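Local coordinates for protein putative Glycerophosphoryl diester phosphodiesterase (Silicibacter pomeroyi, PDB 3L12) that belongs to the glycerophosphoryl diester phosphodiesterase family, adopts a TIM-barrel fold and binds a magnesium ion, at residues 171-175 with 199-203; 282-287 with 304-310. All coordinates share one frame; numbering follows the deposited sequence. Where two conformers were deposited one is given.

Interaction 1: residues 171-175 with 199-203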
loop_
_atom_site.group_PDB
_atom_site.type_symbol
_atom_site.label_atom_id
_atom_site.label_comp_id
_atom_site.label_asym_id
_atom_site.label_seq_id
_atom_site.Cartn_x
_atom_site.Cartn_y
_atom_site.Cartn_z
ATOM N N LEU A 171 -26.209 -4.564 13.657
ATOM C CA LEU A 171 -26.796 -3.214 13.880
ATOM C C LEU A 171 -26.401 -2.591 15.216
ATOM O O LEU A 171 -26.185 -1.383 15.291
ATOM C CB LEU A 171 -28.311 -3.258 13.751
ATOM C CG LEU A 171 -28.775 -3.468 12.307
ATOM C CD1 LEU A 171 -30.289 -3.752 12.244
ATOM C CD2 LEU A 171 -28.404 -2.266 11.411
ATOM N N ALA A 172 -26.320 -3.408 16.259
ATOM C CA ALA A 172 -25.906 -2.940 17.581
ATOM C C ALA A 172 -24.525 -2.308 17.485
ATOM O O ALA A 172 -24.277 -1.231 18.085
ATOM C CB ALA A 172 -25.916 -4.080 18.611
ATOM N N ASP A 173 -23.638 -2.943 16.726
ATOM C CA ASP A 173 -22.293 -2.364 16.512
ATOM C C ASP A 173 -22.346 -1.067 15.738
ATOM O O ASP A 173 -21.718 -0.063 16.131
ATOM C CB ASP A 173 -21.374 -3.332 15.771
ATOM C CG ASP A 173 -20.786 -4.412 16.657
ATOM O OD1 ASP A 173 -20.818 -4.312 17.898
ATOM O OD2 ASP A 173 -20.304 -5.408 16.074
ATOM N N VAL A 174 -23.092 -1.061 14.627
ATOM C CA VAL A 174 -23.219 0.139 13.787
ATOM C C VAL A 174 -23.742 1.312 14.624
ATOM O O VAL A 174 -23.212 2.438 14.565
ATOM C CB VAL A 174 -24.136 -0.122 12.560
ATOM C CG1 VAL A 174 -24.405 1.167 11.800
ATOM C CG2 VAL A 174 -23.516 -1.157 11.609
ATOM N N ARG A 175 -24.764 1.030 15.441
ATOM C CA ARG A 175 -25.365 2.047 16.300
ATOM C C ARG A 175 -24.424 2.533 17.413
ATOM O O ARG A 175 -24.330 3.756 17.649
ATOM C CB ARG A 175 -26.705 1.539 16.841
ATOM C CG ARG A 175 -27.692 1.400 15.710
ATOM C CD ARG A 175 -29.105 1.252 16.132
ATOM N NE ARG A 175 -29.931 1.241 14.922
ATOM C CZ ARG A 175 -30.711 0.249 14.495
ATOM N NH1 ARG A 175 -30.906 -0.868 15.209
ATOM N NH2 ARG A 175 -31.405 0.433 13.377
ATOM N N GLN A 199 -35.405 -4.367 10.387
ATOM C CA GLN A 199 -34.745 -3.923 11.611
ATOM C C GLN A 199 -34.092 -2.520 11.544
ATOM O O GLN A 199 -33.882 -1.910 12.593
ATOM C CB GLN A 199 -33.674 -4.924 12.061
ATOM C CG GLN A 199 -34.192 -6.266 12.519
ATOM C CD GLN A 199 -33.131 -7.114 13.183
ATOM O OE1 GLN A 199 -32.254 -6.605 13.902
ATOM N NE2 GLN A 199 -33.174 -8.412 12.912
ATOM N N ALA A 200 -33.818 -2.024 10.337
ATOM C CA ALA A 200 -33.089 -0.760 10.141
ATOM C C ALA A 200 -33.494 -0.123 8.816
ATOM O O ALA A 200 -32.695 -0.051 7.897
ATOM C CB ALA A 200 -31.596 -1.032 10.186
ATOM N N PRO A 201 -34.750 0.361 8.719
ATOM C CA PRO A 201 -35.208 0.932 7.469
ATOM C C PRO A 201 -34.450 2.192 7.072
ATOM O O PRO A 201 -34.550 2.629 5.917
ATOM C CB PRO A 201 -36.683 1.268 7.750
ATOM C CG PRO A 201 -36.781 1.329 9.213
ATOM C CD PRO A 201 -35.843 0.305 9.711
ATOM N N ASP A 202 -33.715 2.755 8.022
ATOM C CA ASP A 202 -32.888 3.923 7.793
ATOM C C ASP A 202 -31.613 3.617 7.020
ATOM O O ASP A 202 -31.029 4.533 6.475
ATOM C CB ASP A 202 -32.546 4.619 9.122
ATOM C CG ASP A 202 -31.981 3.677 10.199
ATOM O OD1 ASP A 202 -32.629 2.633 10.561
ATOM O OD2 ASP A 202 -30.886 4.027 10.724
ATOM N N LEU A 203 -31.205 2.340 6.937
ATOM C CA LEU A 203 -29.981 1.951 6.239
ATOM C C LEU A 203 -30.350 1.370 4.885
ATOM O O LEU A 203 -31.203 0.458 4.810
ATOM C CB LEU A 203 -29.159 0.957 7.063
ATOM C CG LEU A 203 -28.813 1.339 8.496
ATOM C CD1 LEU A 203 -27.923 0.232 9.102
ATOM C CD2 LEU A 203 -28.116 2.677 8.570
#

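Interaction 2: residues 282-287 with 304-310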
loop_
_atom_site.group_PDB
_atom_site.type_symbol
_atom_site.label_atom_id
_atom_site.label_comp_id
_atom_site.label_asym_id
_atom_site.label_seq_id
_atom_site.Cartn_x
_atom_site.Cartn_y
_atom_site.Cartn_z
ATOM N N ILE A 282 -11.275 -2.390 -15.743
ATOM C CA ILE A 282 -11.542 -1.114 -15.008
ATOM C C ILE A 282 -12.015 -0.057 -15.976
ATOM O O ILE A 282 -13.070 0.576 -15.790
ATOM C CB ILE A 282 -10.323 -0.675 -14.208
ATOM C CG1 ILE A 282 -9.988 -1.682 -13.104
ATOM C CG2 ILE A 282 -10.527 0.730 -13.606
ATOM C CD1 ILE A 282 -8.576 -1.525 -12.502
ATOM N N ARG A 283 -11.268 0.103 -17.071
ATOM C CA ARG A 283 -11.623 1.046 -18.112
ATOM C C ARG A 283 -13.003 0.771 -18.709
ATOM O O ARG A 283 -13.791 1.690 -18.863
ATOM C CB ARG A 283 -10.535 1.054 -19.214
ATOM C CG ARG A 283 -10.738 2.059 -20.292
ATOM C CD ARG A 283 -9.493 2.205 -21.155
ATOM N NE ARG A 283 -8.368 2.786 -20.442
ATOM C CZ ARG A 283 -8.110 4.101 -20.367
ATOM N NH1 ARG A 283 -8.838 4.990 -21.013
ATOM N NH2 ARG A 283 -7.054 4.509 -19.691
ATOM N N ARG A 284 -13.299 -0.479 -19.051
ATOM C CA ARG A 284 -14.596 -0.841 -19.651
ATOM C C ARG A 284 -15.739 -0.549 -18.679
ATOM O O ARG A 284 -16.780 -0.007 -19.109
ATOM C CB ARG A 284 -14.626 -2.318 -20.078
ATOM C CG ARG A 284 -15.876 -2.688 -20.837
ATOM C CD ARG A 284 -15.816 -4.074 -21.405
ATOM N NE ARG A 284 -15.891 -5.095 -20.364
ATOM C CZ ARG A 284 -14.852 -5.734 -19.835
ATOM N NH1 ARG A 284 -13.606 -5.506 -20.254
ATOM N NH2 ARG A 284 -15.060 -6.620 -18.863
HETATM N N MSE A 285 -15.541 -0.845 -17.384
HETATM C CA MSE A 285 -16.584 -0.590 -16.403
HETATM C C MSE A 285 -16.836 0.913 -16.237
HETATM O O MSE A 285 -17.975 1.332 -16.188
HETATM C CB MSE A 285 -16.307 -1.228 -15.024
HETATM C CG MSE A 285 -16.382 -2.707 -14.979
HETATM SE SE MSE A 285 -18.118 -3.443 -15.570
HETATM C CE MSE A 285 -17.750 -3.700 -17.419
ATOM N N ALA A 286 -15.766 1.714 -16.182
ATOM C CA ALA A 286 -15.938 3.165 -16.142
ATOM C C ALA A 286 -16.775 3.658 -17.337
ATOM O O ALA A 286 -17.654 4.515 -17.175
ATOM C CB ALA A 286 -14.563 3.909 -16.044
ATOM N N THR A 287 -16.439 3.205 -18.544
ATOM C CA THR A 287 -17.127 3.622 -19.772
ATOM C C THR A 287 -18.621 3.278 -19.786
ATOM O O THR A 287 -19.463 3.962 -20.361
ATOM C CB THR A 287 -16.459 2.956 -20.995
ATOM O OG1 THR A 287 -15.081 3.339 -21.038
ATOM C CG2 THR A 287 -17.103 3.352 -22.311
ATOM N N ILE A 304 -6.390 4.967 -13.561
ATOM C CA ILE A 304 -7.197 4.785 -14.789
ATOM C C ILE A 304 -8.296 5.843 -14.833
ATOM O O ILE A 304 -8.472 6.483 -15.851
ATOM C CB ILE A 304 -7.749 3.364 -14.926
ATOM C CG1 ILE A 304 -6.614 2.399 -15.319
ATOM C CG2 ILE A 304 -8.872 3.328 -15.929
ATOM C CD1 ILE A 304 -6.940 0.981 -15.070
ATOM N N LEU A 305 -8.936 6.124 -13.694
ATOM C CA LEU A 305 -9.959 7.191 -13.675
ATOM C C LEU A 305 -9.347 8.549 -14.001
ATOM O O LEU A 305 -9.859 9.282 -14.843
ATOM C CB LEU A 305 -10.758 7.212 -12.375
ATOM C CG LEU A 305 -11.588 5.959 -12.067
ATOM C CD1 LEU A 305 -12.204 6.010 -10.669
ATOM C CD2 LEU A 305 -12.689 5.744 -13.126
ATOM N N ILE A 306 -8.198 8.856 -13.407
ATOM C CA ILE A 306 -7.518 10.104 -13.737
ATOM C C ILE A 306 -7.136 10.173 -15.231
ATOM O O ILE A 306 -7.290 11.194 -15.865
ATOM C CB ILE A 306 -6.223 10.292 -12.870
ATOM C CG1 ILE A 306 -6.539 10.522 -11.385
ATOM C CG2 ILE A 306 -5.326 11.399 -13.432
ATOM C CD1 ILE A 306 -7.429 11.696 -11.081
ATOM N N ASP A 307 -6.643 9.072 -15.784
ATOM C CA ASP A 307 -6.305 9.014 -17.191
ATOM C C ASP A 307 -7.542 9.295 -18.101
ATOM O O ASP A 307 -7.427 9.866 -19.204
ATOM C CB ASP A 307 -5.745 7.648 -17.547
ATOM C CG ASP A 307 -5.318 7.601 -19.005
ATOM O OD1 ASP A 307 -4.254 8.198 -19.313
ATOM O OD2 ASP A 307 -6.113 7.074 -19.847
HETATM N N MSE A 308 -8.707 8.915 -17.604
HETATM C CA MSE A 308 -10.004 9.155 -18.271
HETATM C C MSE A 308 -10.627 10.492 -17.933
HETATM O O MSE A 308 -11.741 10.792 -18.367
HETATM C CB MSE A 308 -11.033 8.020 -17.900
HETATM C CG MSE A 308 -10.529 6.692 -18.345
HETATM SE SE MSE A 308 -11.655 5.224 -17.816
HETATM C CE MSE A 308 -13.195 5.496 -18.955
ATOM N N GLY A 309 -9.911 11.344 -17.217
ATOM C CA GLY A 309 -10.417 12.649 -16.844
ATOM C C GLY A 309 -11.476 12.676 -15.769
ATOM O O GLY A 309 -12.143 13.707 -15.608
ATOM N N LEU A 310 -11.635 11.563 -15.055
ATOM C CA LEU A 310 -12.659 11.403 -14.033
ATOM C C LEU A 310 -12.010 11.528 -12.644
ATOM O O LEU A 310 -10.797 11.635 -12.506
ATOM C CB LEU A 310 -13.334 10.048 -14.188
ATOM C CG LEU A 310 -14.013 9.775 -15.556
ATOM C CD1 LEU A 310 -14.390 8.308 -15.767
ATOM C CD2 LEU A 310 -15.203 10.699 -15.758
HETATM O O HOH W 1 -8.505 7.873 -21.601
#

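Interaction 1: residues 171-175 with 199-203
Leu171 points its forked end at the turn that follows helix 190-199, and the fork straddles CB of Ala200, with CD1 at 3.7 Å and CD2 at 3.6 Å from it. CD1 also lies 3.6 Å from CB of Gln199, the two side chains crossing at a slant. The other methyl, CD2, is 3.4 Å from CD1 of Leu203, closer than usual for two carbons. Leu171 and Leu203 run past each other in opposite directions, terminal methyls making the close pair, and both leucines continue inward onto Met185 of strand 183-187.

Arg175, one helical turn further along, is exposed at the outside of the contact. Its chain stays extended from CG to NE (chi2 -165°, chi3 175°), which carries the guanidinium across to the turn although the CB itself is not aimed there. The guanidinium turns the NH2 edge of its plane to two oxygens, Gln199 O and Asp202 OD1. NH2 donates a weak but nearly straight bond to the Gln199 carbonyl (NH2 to O 3.5 Å, 166° at the hydrogen), and a long salt bridge runs from NH2 to OD1 of Asp202 at 3.8 Å. The CB of Ala200 approaches the same nitrogen obliquely, also at 3.5 Å. The amide of Gln199 is engaged elsewhere, NE2 being bonded to Glu195 and to the Ala164 carbonyl on helix 160-176.

Ala200 is where helical geometry ends, and the type I turn from Ala200 to Leu203 is closed by Leu203 N on Ala200 O at 3.0 Å. That turn leads into strand 205-209. The contact thus joins the C-terminal parts of two successive barrel helices, an arrangement characteristic of adjacent beta-alpha units in a TIM barrel.

Interaction 2: residues 282-287 with 304-310
Arg283 and Asp307 form the polar edge of this contact: NH2 donates to OD2 at 2.7 Å and 163°, a salt bridge that lies in the guanidinium plane but meets the carboxylate from above, the two planes standing 76° apart. The arginine chain leaves with CG opposite the backbone N and bends at chi3 (-67°), which brings the guanidinium to Asp307. Water 1, also at the guanidinium edge, accepts from Arg283 NH1 at 3.0 Å and donates to Asp307 OD2 at 3.1 Å, giving the pair a second, indirect link. SE of the selenomethionine Met308 lies over one face of the Arg283 guanidinium, 4.2 Å above the plane and offset toward its rim, while CE goes on to CB of Ala286 at 3.6 Å. CD2 of Leu305 adds to the same alanine. Ile282 and Ile304 cross at a slant, CG2 to CG2 at 3.9 Å.

Further out, Asp307 O is bonded by Arg108 of the second subunit. A Schellman motif, with Gly309 as C-prime residue and Leu310 N bonded to Leu305 O, ends helix 298-307. The whole pairs successive helices joined through strand 292-295, as in adjacent beta-alpha units of a TIM barrel.

How the interactions relate
Interactions 1 and 2 occupy separate parts of the helical layer of one barrel, with centres 34 Å apart and nearest atoms about 24 Å apart, and they share no helix. Both pack one helix against a helix end that has just left helical geometry, and both are partly buried: leucines in the first, isoleucine, alanine and leucine in the second line the inner side, with an exposed arginine outside. The chemistry diverges there: the arginine of 171-175 has a weak bond and a long salt bridge, whereas that of 282-287 has a short salt bridge reinforced by water. Interaction 2 buries more surface, 389 against 239 Å², and alone of the two touches the second subunit.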